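Local coordinates for protein phosphoribulokinase (Rhodobacter sphaeroides, PDB 1A7J) that catalyses the ATP-dependent phosphorylation of D-ribulose 5-phosphate to D-ribulose 1,5-bisphosphate, a step of the Calvin cycle, at residues H23-I28 with L127-G132; D57-Y60 with T66-H69; Y245-S248 with G252-M255. All blocks are in the same frame, centred on the assembly; numbering follows the deposited sequence.

Contact 1: residues H23-I28 with L127-G132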
loop_
_atom_site.group_PDB
_atom_site.type_symbol
_atom_site.label_atom_id
_atom_site.label_comp_id
_atom_site.label_asym_id
_atom_site.label_seq_id
_atom_site.Cartn_x
_atom_site.Cartn_y
_atom_site.Cartn_z
ATOM N N HIS A 23 4.079 -10.256 -5.233
ATOM C CA HIS A 23 4.707 -11.552 -5.537
ATOM C C HIS A 23 4.768 -12.420 -4.288
ATOM O O HIS A 23 4.452 -13.599 -4.335
ATOM C CB HIS A 23 6.125 -11.331 -6.118
ATOM C CG HIS A 23 6.540 -12.339 -7.160
ATOM N ND1 HIS A 23 7.783 -12.945 -7.153
ATOM C CD2 HIS A 23 5.901 -12.814 -8.256
ATOM C CE1 HIS A 23 7.886 -13.753 -8.193
ATOM N NE2 HIS A 23 6.760 -13.693 -8.880
ATOM N N THR A 24 5.014 -11.779 -3.155
ATOM C CA THR A 24 5.077 -12.452 -1.871
ATOM C C THR A 24 3.730 -13.042 -1.456
ATOM O O THR A 24 3.642 -14.221 -1.102
ATOM C CB THR A 24 5.547 -11.495 -0.784
ATOM O OG1 THR A 24 6.746 -10.834 -1.209
ATOM C CG2 THR A 24 5.831 -12.261 0.474
ATOM N N PHE A 25 2.669 -12.248 -1.511
ATOM C CA PHE A 25 1.356 -12.789 -1.180
ATOM C C PHE A 25 0.932 -13.876 -2.166
ATOM O O PHE A 25 0.562 -14.974 -1.763
ATOM C CB PHE A 25 0.337 -11.664 -1.106
ATOM C CG PHE A 25 0.358 -10.929 0.198
ATOM C CD1 PHE A 25 -0.266 -11.458 1.309
ATOM C CD2 PHE A 25 1.018 -9.706 0.321
ATOM C CE1 PHE A 25 -0.245 -10.776 2.520
ATOM C CE2 PHE A 25 1.043 -9.019 1.531
ATOM C CZ PHE A 25 0.410 -9.554 2.627
ATOM N N ASP A 26 1.180 -13.629 -3.446
ATOM C CA ASP A 26 0.948 -14.635 -4.478
ATOM C C ASP A 26 1.595 -15.954 -4.057
ATOM O O ASP A 26 0.902 -16.948 -3.867
ATOM C CB ASP A 26 1.535 -14.176 -5.827
ATOM C CG ASP A 26 0.694 -13.093 -6.512
ATOM O OD1 ASP A 26 -0.493 -12.941 -6.150
ATOM O OD2 ASP A 26 1.205 -12.417 -7.442
ATOM N N GLN A 27 2.887 -15.884 -3.728
ATOM C CA GLN A 27 3.690 -17.024 -3.260
ATOM C C GLN A 27 3.030 -17.760 -2.093
ATOM O O GLN A 27 3.230 -18.955 -1.912
ATOM C CB GLN A 27 5.087 -16.552 -2.821
ATOM C CG GLN A 27 6.146 -16.515 -3.923
ATOM C CD GLN A 27 7.450 -15.830 -3.486
ATOM O OE1 GLN A 27 8.353 -16.462 -2.934
ATOM N NE2 GLN A 27 7.567 -14.546 -3.787
ATOM N N ILE A 28 2.275 -17.037 -1.280
ATOM C CA ILE A 28 1.651 -17.635 -0.117
ATOM C C ILE A 28 0.267 -18.199 -0.442
ATOM O O ILE A 28 -0.047 -19.317 -0.050
ATOM C CB ILE A 28 1.571 -16.615 1.036
ATOM C CG1 ILE A 28 2.971 -16.200 1.453
ATOM C CG2 ILE A 28 0.897 -17.210 2.239
ATOM C CD1 ILE A 28 2.972 -14.848 2.046
ATOM N N LEU A 127 -10.380 -14.998 -0.078
ATOM C CA LEU A 127 -10.183 -13.648 0.438
ATOM C C LEU A 127 -10.011 -12.633 -0.668
ATOM O O LEU A 127 -9.775 -12.990 -1.824
ATOM C CB LEU A 127 -8.973 -13.588 1.352
ATOM C CG LEU A 127 -7.684 -14.171 0.797
ATOM C CD1 LEU A 127 -6.816 -13.087 0.183
ATOM C CD2 LEU A 127 -6.957 -14.856 1.931
ATOM N N LEU A 128 -10.257 -11.374 -0.333
ATOM C CA LEU A 128 -9.902 -10.268 -1.214
ATOM C C LEU A 128 -8.560 -9.736 -0.741
ATOM O O LEU A 128 -8.202 -9.914 0.417
ATOM C CB LEU A 128 -10.978 -9.160 -1.157
ATOM C CG LEU A 128 -10.739 -7.701 -1.602
ATOM C CD1 LEU A 128 -10.373 -7.611 -3.078
ATOM C CD2 LEU A 128 -11.988 -6.894 -1.343
ATOM N N PHE A 129 -7.780 -9.213 -1.681
ATOM C CA PHE A 129 -6.489 -8.616 -1.388
ATOM C C PHE A 129 -6.443 -7.230 -1.989
ATOM O O PHE A 129 -6.666 -7.070 -3.177
ATOM C CB PHE A 129 -5.380 -9.448 -2.006
ATOM C CG PHE A 129 -4.004 -8.891 -1.781
ATOM C CD1 PHE A 129 -3.458 -8.871 -0.499
ATOM C CD2 PHE A 129 -3.232 -8.451 -2.853
ATOM C CE1 PHE A 129 -2.158 -8.426 -0.280
ATOM C CE2 PHE A 129 -1.936 -8.006 -2.650
ATOM C CZ PHE A 129 -1.393 -7.992 -1.361
ATOM N N TYR A 130 -6.069 -6.243 -1.188
ATOM C CA TYR A 130 -5.926 -4.874 -1.671
ATOM C C TYR A 130 -4.471 -4.414 -1.466
ATOM O O TYR A 130 -3.871 -4.702 -0.431
ATOM C CB TYR A 130 -6.881 -3.970 -0.888
ATOM C CG TYR A 130 -6.698 -2.505 -1.147
ATOM C CD1 TYR A 130 -5.761 -1.763 -0.436
ATOM C CD2 TYR A 130 -7.440 -1.858 -2.128
ATOM C CE1 TYR A 130 -5.555 -0.424 -0.697
ATOM C CE2 TYR A 130 -7.246 -0.500 -2.407
ATOM C CZ TYR A 130 -6.303 0.201 -1.682
ATOM O OH TYR A 130 -6.122 1.547 -1.911
ATOM N N GLU A 131 -3.888 -3.757 -2.470
ATOM C CA GLU A 131 -2.615 -3.038 -2.311
ATOM C C GLU A 131 -2.739 -1.572 -2.788
ATOM O O GLU A 131 -3.058 -1.317 -3.964
ATOM C CB GLU A 131 -1.496 -3.760 -3.090
ATOM C CG GLU A 131 -0.087 -3.112 -2.982
ATOM C CD GLU A 131 1.032 -3.920 -3.657
ATOM O OE1 GLU A 131 0.748 -4.622 -4.657
ATOM O OE2 GLU A 131 2.197 -3.842 -3.192
ATOM N N GLY A 132 -2.518 -0.612 -1.883
ATOM C CA GLY A 132 -2.385 0.775 -2.310
ATOM C C GLY A 132 -2.127 1.738 -1.187
ATOM O O GLY A 132 -1.726 1.316 -0.121
#
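Phe-25 of helix 21-32 and Phe-129 of strand 127-132 meet ring against ring, and they carry this buried contact alone. Before Phe-25 in the helix comes Thr-24, whose OG1 bonds to Asp-269 and whose side chain packs on Met-272 of helix 268-284. At Phe-25 the chain turns its ring to the sheet. CG stands anti to the carbonyl carbon (chi1 -81°), and the ring reaches out from the helix toward the strand. CE1 and CZ of Phe-129 come in over one face of this ring. CE1 sits above that face, displaced from the middle, with Phe-129 CE1 3.6 Å from Phe-25 CG. The closest approach is between Phe-25 CD2 and Phe-129 CZ, at 3.4 Å. The ring planes are inclined at 46° and the centroids lie 4.7 Å apart, so the pair is oblique. The two side chains themselves cross at about a right angle.

The setting is the P-loop kinase fold. Helix 21-32 follows the predicted ATP-binding loop and packs on the parallel part of the mixed sheet, where strand 127-132 lies between strands 36-40 and 7-11. Val-10 of strand 7-11 touches both rings. Met-272 and Ile-280 of helix 268-284 also pack on Phe-25. An alanine at Phe-25 would take away the whole ring, and Phe-129 would probably lose its cover from the helix, with a gap opened between helix and sheet. Asp-26 follows and pairs with Lys-22 in a salt bridge. On the strand, CG of Phe-129 is anti to its own N (chi1 179°), which extends the ring toward the helix. Two residues further, Glu-131 OE2 makes a weak hydrogen bond to Ser-19 OG of the predicted ATP site.

Contact 2: residues D57-Y60 with T66-H69. With SO4 (sulfate ion), chain B.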
loop_
_atom_site.group_PDB
_atom_site.type_symbol
_atom_site.label_atom_id
_atom_site.label_comp_id
_atom_site.label_asym_id
_atom_site.label_seq_id
_atom_site.Cartn_x
_atom_site.Cartn_y
_atom_site.Cartn_z
ATOM N N ASP A 57 -4.714 22.351 -12.268
ATOM C CA ASP A 57 -4.511 23.713 -12.759
ATOM C C ASP A 57 -5.641 24.659 -12.361
ATOM O O ASP A 57 -5.408 25.864 -12.254
ATOM C CB ASP A 57 -4.328 23.723 -14.269
ATOM C CG ASP A 57 -2.932 23.309 -14.686
ATOM O OD1 ASP A 57 -2.011 24.181 -14.602
ATOM O OD2 ASP A 57 -2.758 22.109 -15.050
ATOM N N ARG A 58 -6.839 24.104 -12.114
ATOM C CA ARG A 58 -7.976 24.846 -11.532
ATOM C C ARG A 58 -7.625 25.234 -10.115
ATOM O O ARG A 58 -7.933 26.338 -9.668
ATOM C CB ARG A 58 -9.243 23.984 -11.429
ATOM C CG ARG A 58 -9.714 23.307 -12.695
ATOM C CD ARG A 58 -10.696 22.182 -12.367
ATOM N NE ARG A 58 -11.961 22.675 -11.818
ATOM C CZ ARG A 58 -12.343 22.536 -10.549
ATOM N NH1 ARG A 58 -11.538 21.953 -9.672
ATOM N NH2 ARG A 58 -13.529 22.990 -10.154
ATOM N N ARG A 59 -7.177 24.227 -9.368
ATOM C CA ARG A 59 -6.716 24.420 -8.001
ATOM C C ARG A 59 -5.626 25.482 -7.961
ATOM O O ARG A 59 -5.790 26.507 -7.309
ATOM C CB ARG A 59 -6.162 23.115 -7.410
ATOM C CG ARG A 59 -7.000 21.859 -7.637
ATOM C CD ARG A 59 -8.340 21.929 -6.965
ATOM N NE ARG A 59 -9.002 20.631 -6.891
ATOM C CZ ARG A 59 -9.463 20.098 -5.760
ATOM N NH1 ARG A 59 -9.034 20.550 -4.582
ATOM N NH2 ARG A 59 -10.282 19.055 -5.804
ATOM N N TYR A 60 -4.541 25.271 -8.699
ATOM C CA TYR A 60 -3.417 26.201 -8.647
ATOM C C TYR A 60 -3.755 27.593 -9.176
ATOM O O TYR A 60 -2.950 28.507 -9.027
ATOM C CB TYR A 60 -2.214 25.640 -9.397
ATOM N N THR A 66 -2.348 22.102 -2.587
ATOM C CA THR A 66 -2.547 21.005 -1.641
ATOM C C THR A 66 -3.238 19.772 -2.213
ATOM O O THR A 66 -3.486 18.812 -1.485
ATOM C CB THR A 66 -3.357 21.438 -0.410
ATOM O OG1 THR A 66 -4.746 21.526 -0.754
ATOM C CG2 THR A 66 -2.853 22.782 0.128
ATOM N N PHE A 67 -3.652 19.832 -3.471
ATOM C CA PHE A 67 -4.275 18.669 -4.090
ATOM C C PHE A 67 -3.240 17.698 -4.689
ATOM O O PHE A 67 -2.291 18.125 -5.373
ATOM C CB PHE A 67 -5.255 19.112 -5.166
ATOM C CG PHE A 67 -6.140 18.014 -5.654
ATOM C CD1 PHE A 67 -7.023 17.389 -4.783
ATOM C CD2 PHE A 67 -6.045 17.565 -6.963
ATOM C CE1 PHE A 67 -7.784 16.338 -5.198
ATOM C CE2 PHE A 67 -6.801 16.510 -7.395
ATOM C CZ PHE A 67 -7.669 15.891 -6.517
ATOM N N SER A 68 -3.408 16.403 -4.405
ATOM C CA SER A 68 -2.573 15.358 -4.996
ATOM C C SER A 68 -3.260 14.025 -4.886
ATOM O O SER A 68 -4.260 13.906 -4.183
ATOM C CB SER A 68 -1.228 15.268 -4.284
ATOM O OG SER A 68 -1.390 14.942 -2.912
ATOM N N HIS A 69 -2.602 13.005 -5.429
ATOM C CA HIS A 69 -3.079 11.617 -5.404
ATOM C C HIS A 69 -3.237 11.009 -4.018
ATOM O O HIS A 69 -3.672 9.875 -3.891
ATOM C CB HIS A 69 -2.127 10.736 -6.205
ATOM C CG HIS A 69 -2.513 10.590 -7.639
ATOM N ND1 HIS A 69 -1.627 10.794 -8.675
ATOM C CD2 HIS A 69 -3.706 10.302 -8.213
ATOM C CE1 HIS A 69 -2.260 10.649 -9.826
ATOM N NE2 HIS A 69 -3.523 10.349 -9.573
HETATM S S SO4 B . 1.118 13.023 -7.730
HETATM O O1 SO4 B . -0.039 13.841 -7.505
HETATM O O2 SO4 B . 1.225 12.032 -6.694
HETATM O O3 SO4 B . 0.990 12.377 -9.001
HETATM O O4 SO4 B . 2.280 13.838 -7.733
#
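The guanidinium of Arg-59 lies flat on the ring of Phe-67. The planes are 17° apart and the centres 4.0 Å apart. This is the tight part of the contact. Arg-59 NH2 sits over the ring near its rim, 3.7 Å from Phe-67 CE1, and Arg-59 CZ is 3.8 Å from Phe-67 CD1. A bend at chi2 (-64°) folds the Arg-59 chain back from helix 49-62 onto the ring. The other surroundings of Phe-67 include Met-52 and Leu-56 of the same helix and Ala-74 of the following loop.

The rest is looser. Arg-58, exposed and poorly ordered, makes no contact with 66-69. Further along the loop, His-69 holds a sulfate, probably from the crystallisation liquor. His-69 ND1 donates to O3 of the sulfate at 3.1 Å, and His-69 N makes a weak bond to O1. Phe-67 lies about 9 Å, side chain to side chain, from the catalytic-site residue Arg-187.

The stack is a cation-pi contact, with Arg-59 CZ over the ring face. Glu-55 forms a salt bridge to Arg-59 NH2, so the positive charge probably has both a carboxylate and an aromatic face to stabilise it.

Contact 3: residues Y245-S248 with G252-M255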
loop_
_atom_site.group_PDB
_atom_site.type_symbol
_atom_site.label_atom_id
_atom_site.label_comp_id
_atom_site.label_asym_id
_atom_site.label_seq_id
_atom_site.Cartn_x
_atom_site.Cartn_y
_atom_site.Cartn_z
ATOM N N TYR A 245 12.055 -17.347 17.247
ATOM C CA TYR A 245 11.844 -18.204 16.105
ATOM C C TYR A 245 12.321 -17.364 14.977
ATOM O O TYR A 245 13.319 -17.662 14.351
ATOM C CB TYR A 245 10.360 -18.468 15.912
ATOM C CG TYR A 245 10.000 -19.132 14.603
ATOM C CD1 TYR A 245 10.422 -20.417 14.326
ATOM C CD2 TYR A 245 9.297 -18.451 13.618
ATOM C CE1 TYR A 245 10.161 -20.998 13.096
ATOM C CE2 TYR A 245 9.032 -19.035 12.394
ATOM C CZ TYR A 245 9.471 -20.296 12.140
ATOM O OH TYR A 245 9.223 -20.890 10.931
ATOM N N LEU A 246 11.726 -16.191 14.893
ATOM C CA LEU A 246 11.966 -15.268 13.816
ATOM C C LEU A 246 13.410 -14.820 13.672
ATOM O O LEU A 246 13.976 -14.952 12.598
ATOM C CB LEU A 246 11.054 -14.078 14.001
ATOM C CG LEU A 246 9.612 -14.442 13.687
ATOM C CD1 LEU A 246 8.694 -13.386 14.170
ATOM C CD2 LEU A 246 9.473 -14.593 12.216
ATOM N N THR A 247 14.028 -14.351 14.746
ATOM C CA THR A 247 15.440 -13.991 14.695
ATOM C C THR A 247 16.392 -15.190 14.396
ATOM O O THR A 247 17.490 -15.019 13.851
ATOM C CB THR A 247 15.877 -13.326 15.992
ATOM O OG1 THR A 247 15.817 -14.278 17.056
ATOM C CG2 THR A 247 14.990 -12.169 16.328
ATOM N N SER A 248 15.973 -16.407 14.725
ATOM C CA SER A 248 16.740 -17.592 14.359
ATOM C C SER A 248 16.638 -17.801 12.873
ATOM O O SER A 248 17.603 -18.184 12.222
ATOM C CB SER A 248 16.192 -18.830 15.051
ATOM O OG SER A 248 17.076 -19.297 16.046
ATOM N N GLY A 252 20.460 -12.290 10.557
ATOM C CA GLY A 252 20.935 -10.926 10.576
ATOM C C GLY A 252 20.046 -9.998 11.393
ATOM O O GLY A 252 20.360 -8.810 11.556
ATOM N N SER A 253 18.946 -10.534 11.914
ATOM C CA SER A 253 17.948 -9.731 12.575
ATOM C C SER A 253 18.208 -9.627 14.063
ATOM O O SER A 253 18.912 -10.445 14.641
ATOM C CB SER A 253 16.592 -10.349 12.340
ATOM O OG SER A 253 16.590 -11.658 12.848
ATOM N N TRP A 254 17.702 -8.553 14.650
ATOM C CA TRP A 254 17.760 -8.314 16.083
ATOM C C TRP A 254 16.519 -7.546 16.487
ATOM O O TRP A 254 15.752 -7.107 15.625
ATOM C CB TRP A 254 18.989 -7.493 16.423
ATOM C CG TRP A 254 18.859 -6.055 16.074
ATOM C CD1 TRP A 254 18.595 -5.029 16.932
ATOM C CD2 TRP A 254 19.224 -5.451 14.827
ATOM N NE1 TRP A 254 18.816 -3.824 16.321
ATOM C CE2 TRP A 254 19.193 -4.057 15.020
ATOM C CE3 TRP A 254 19.601 -5.953 13.589
ATOM C CZ2 TRP A 254 19.532 -3.163 14.011
ATOM C CZ3 TRP A 254 19.940 -5.068 12.592
ATOM C CH2 TRP A 254 19.906 -3.683 12.809
ATOM N N MET A 255 16.329 -7.361 17.789
ATOM C CA MET A 255 15.130 -6.714 18.292
ATOM C C MET A 255 15.504 -5.321 18.718
ATOM O O MET A 255 16.560 -5.127 19.315
ATOM C CB MET A 255 14.558 -7.472 19.494
ATOM C CG MET A 255 14.212 -8.943 19.251
ATOM S SD MET A 255 12.706 -9.284 18.287
ATOM C CE MET A 255 11.629 -8.078 18.952
#
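A chi1 of 59° puts Ser-253 OG between its own N and carbonyl carbon, facing Thr-247; in Thr-247, CG2 is anti to the carbonyl carbon. Helix 243-249 runs here through a short turn into strand 254-257, the outermost strand at one end of the mixed sheet, beside strand 260-264. No hydrogen bond crosses between the two segments. The helix instead presents the backbone and methyl side of Thr-247 to the hydroxyl of Ser-253.

Ser-253 OG comes against Thr-247 CA at 3.2 Å and lies 3.6 Å from Thr-247 CB. Its hydrogen bond goes to Ile-250 O, in the turn between the segments. That bond fixes the serine hydroxyl beside the helix. The Thr-247 hydroxyl is also engaged inside its own helix: OG1 bonds to Phe-243 O and more weakly to Pro-244 O. CG2 is the Thr-247 atom nearest Met-255.

Ile-261 of strand 260-264 packs on Thr-247, and Val-263 on Ser-253. This is plain packing between a helix end and the edge of the sheet, away from the annotated sites. Met-255 adds a thin outer contact, its chain bent at chi2 and chi3. The Thr-247 and Met-255 side chains cross at about a right angle. Met-255 SD ends 4.2 Å from Thr-247 CG2.

Contact 1 and contact 3 both reach the eight-stranded mixed sheet. Contact 1 joins helix 21-32 to the inner strand 127-132. Contact 3 lies on the outermost strand 254-257; its centre is about 24 Å from that of contact 1. Helix 268-284 touches side chains of both. Contact 2 falls between the two segments of contact 1 in sequence, yet its centre is about 32 Å from that of contact 1, across the chain's centre. It belongs to helix 49-62 and the loop after it. Contact 3 comes last and is about 45 Å from contact 2, centre to centre. The parallel core, the excursion whose Phe-67 lies near catalytic-site Arg-187 and the sheet edge are thus packed separately.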